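Local coordinates for peptidoglycan glycosyltransferase (Atopobium parvulum, PDB 4OVD), which belongs to the penicillin-binding protein family, pairing a dimerisation domain with the larger globular domain characteristic of that family, at residues M468-V471 / V472-T476. Sequence-based numbering, arbitrary orientation.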
HETATM    1  N   MSE A 468       9.271  12.821   9.046  1.00 34.26           N
HETATM    2  CA  MSE A 468       7.938  12.674   8.460  1.00 30.55           C
HETATM    3  C   MSE A 468       6.957  13.480   9.256  1.00 33.91           C
HETATM    4  O   MSE A 468       5.936  13.882   8.736  1.00 32.78           O
HETATM    5  CB  MSE A 468       7.545  11.238   8.433  1.00 29.26           C
HETATM    6  CG  MSE A 468       8.395  10.581   7.358  1.00 32.51           C
HETATM    7 SE   MSE A 468       8.062   8.643   7.585  0.83 35.82          SE
HETATM    8  CE  MSE A 468       6.186   8.501   7.066  1.00 39.85           C
ATOM      9  N   THR A 469       7.243  13.712  10.537  1.00 28.86           N
ATOM     10  CA  THR A 469       6.400  14.558  11.348  1.00 31.64           C
ATOM     11  C   THR A 469       6.527  16.034  10.891  1.00 34.62           C
ATOM     12  O   THR A 469       5.522  16.746  10.866  1.00 35.43           O
ATOM     13  CB  THR A 469       6.760  14.402  12.831  1.00 37.12           C
ATOM     14  OG1 THR A 469       6.570  13.020  13.137  1.00 35.30           O
ATOM     15  CG2 THR A 469       5.872  15.278  13.752  1.00 41.96           C
ATOM     16  N   THR A 470       7.734  16.463  10.511  1.00 33.90           N
ATOM     17  CA  THR A 470       8.000  17.820  10.008  1.00 31.97           C
ATOM     18  C   THR A 470       7.243  18.019   8.731  1.00 30.36           C
ATOM     19  O   THR A 470       6.712  19.094   8.507  1.00 31.68           O
ATOM     20  CB  THR A 470       9.500  18.000   9.723  1.00 32.88           C
ATOM     21  OG1 THR A 470      10.192  18.008  10.969  1.00 32.37           O
ATOM     22  CG2 THR A 470       9.818  19.301   9.075  1.00 32.37           C
ATOM     23  N   VAL A 471       7.139  16.982   7.925  1.00 27.88           N
ATOM     24  CA  VAL A 471       6.408  17.065   6.652  1.00 29.49           C
ATOM     25  C   VAL A 471       4.963  17.488   6.901  1.00 30.55           C
ATOM     26  O   VAL A 471       4.398  18.265   6.158  1.00 30.49           O
ATOM     27  CB  VAL A 471       6.394  15.731   5.852  1.00 33.54           C
ATOM     28  CG1 VAL A 471       5.432  15.796   4.623  1.00 32.79           C
ATOM     29  CG2 VAL A 471       7.825  15.425   5.349  1.00 33.30           C
ATOM     30  N   VAL A 472       4.369  16.922   7.925  1.00 29.08           N
ATOM     31  CA  VAL A 472       2.987  17.131   8.207  1.00 31.78           C
ATOM     32  C   VAL A 472       2.801  18.383   9.030  1.00 37.43           C
ATOM     33  O   VAL A 472       1.811  19.059   8.899  1.00 39.95           O
ATOM     34  CB  VAL A 472       2.376  15.903   8.902  1.00 33.09           C
ATOM     35  CG1 VAL A 472       0.984  16.184   9.356  1.00 39.22           C
ATOM     36  CG2 VAL A 472       2.296  14.740   7.936  1.00 38.99           C
ATOM     37  N   LYS A 473       3.715  18.658   9.932  1.00 31.73           N
ATOM     38  CA  LYS A 473       3.549  19.856  10.722  1.00 35.79           C
ATOM     39  C   LYS A 473       3.933  21.123  10.014  1.00 36.92           C
ATOM     40  O   LYS A 473       3.299  22.205  10.219  1.00 37.04           O
ATOM     41  CB  LYS A 473       4.364  19.748  12.024  1.00 39.12           C
ATOM     42  CG  LYS A 473       3.666  18.911  13.104  1.00 49.75           C
ATOM     43  CD  LYS A 473       4.385  19.066  14.444  1.00 66.10           C
ATOM     44  CE  LYS A 473       3.585  18.485  15.617  1.00 80.10           C
ATOM     45  NZ  LYS A 473       3.235  17.035  15.479  1.00 76.23           N
ATOM     46  N   GLU A 474       5.011  21.038   9.237  1.00 30.63           N
ATOM     47  CA  GLU A 474       5.583  22.201   8.628  1.00 31.14           C
ATOM     48  C   GLU A 474       5.725  22.179   7.166  1.00 35.29           C
ATOM     49  O   GLU A 474       6.233  23.142   6.632  1.00 36.12           O
ATOM     50  CB  GLU A 474       7.012  22.389   9.235  1.00 36.94           C
ATOM     51  CG  GLU A 474       6.904  22.564  10.746  1.00 44.03           C
ATOM     52  CD  GLU A 474       8.187  22.573  11.549  1.00 61.77           C
ATOM     53  OE1 GLU A 474       9.336  22.242  11.076  1.00 56.79           O
ATOM     54  OE2 GLU A 474       7.977  22.902  12.743  1.00 55.81           O
ATOM     55  N   GLY A 475       5.277  21.117   6.491  1.00 30.65           N
ATOM     56  CA  GLY A 475       5.471  21.052   5.064  1.00 31.47           C
ATOM     57  C   GLY A 475       4.267  20.733   4.233  1.00 34.48           C
ATOM     58  O   GLY A 475       3.145  21.111   4.553  1.00 33.59           O
ATOM     59  N   THR A 476       4.489  19.924   3.204  1.00 32.93           N
ATOM     60  CA  THR A 476       3.459  19.670   2.230  1.00 32.74           C
ATOM     61  C   THR A 476       2.380  18.797   2.726  1.00 31.70           C
ATOM     62  O   THR A 476       1.393  18.559   2.033  1.00 33.87           O
ATOM     63  CB  THR A 476       4.076  18.974   1.007  1.00 38.14           C
ATOM     64  OG1 THR A 476       4.673  17.744   1.433  1.00 34.35           O
ATOM     65  CG2 THR A 476       5.145  19.863   0.358  1.00 41.67           C
TER
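Met-468, present as selenomethionine, meets the next turn through its backbone: its O lies 3.8 Å from Val-472 CG2. Both side chains pack the helix against strands 487-495 and 510-518 of the five-stranded antiparallel sheet, and Met-468 also touches helix 418-429. One residue on, the carbonyl of Thr-469 receives the N-H of Lys-473 in the carbonyl plane (N to O 2.8 Å) and a weak second bond from Val-472 N. The Thr-469 and Lys-473 side chains run alongside each other in the same direction. With Thr-469 CG2 anti to its own N, the methyl faces the lysine, whose NZ comes within 3.6 Å of CG2 through a bend at the last torsion (chi4 57°); OG1 turns back to Leu-465 O. At Thr-470 the i to i+4 backbone bond recurs, O accepting Glu-474 N at 2.7 Å, the donor tilted 25° from the carbonyl plane, but the side chains now cross at an angle, CG2 3.6 Å from Glu-474 OE1, while OG1 bonds to Arg-345. Val-471 O accepts a weak, bent bond from Gly-475 N (3.0 Å, 126°), its backbone also bonds with Gly-477, and CG1 lies 3.8 Å from Thr-476 OG1, itself bonded to Thr-491. Lys-473 and Glu-474 thus meet threonine methyls by van der Waals contact, and backbone bonds supply the polar hold toward the C-terminal end of helix 458-474.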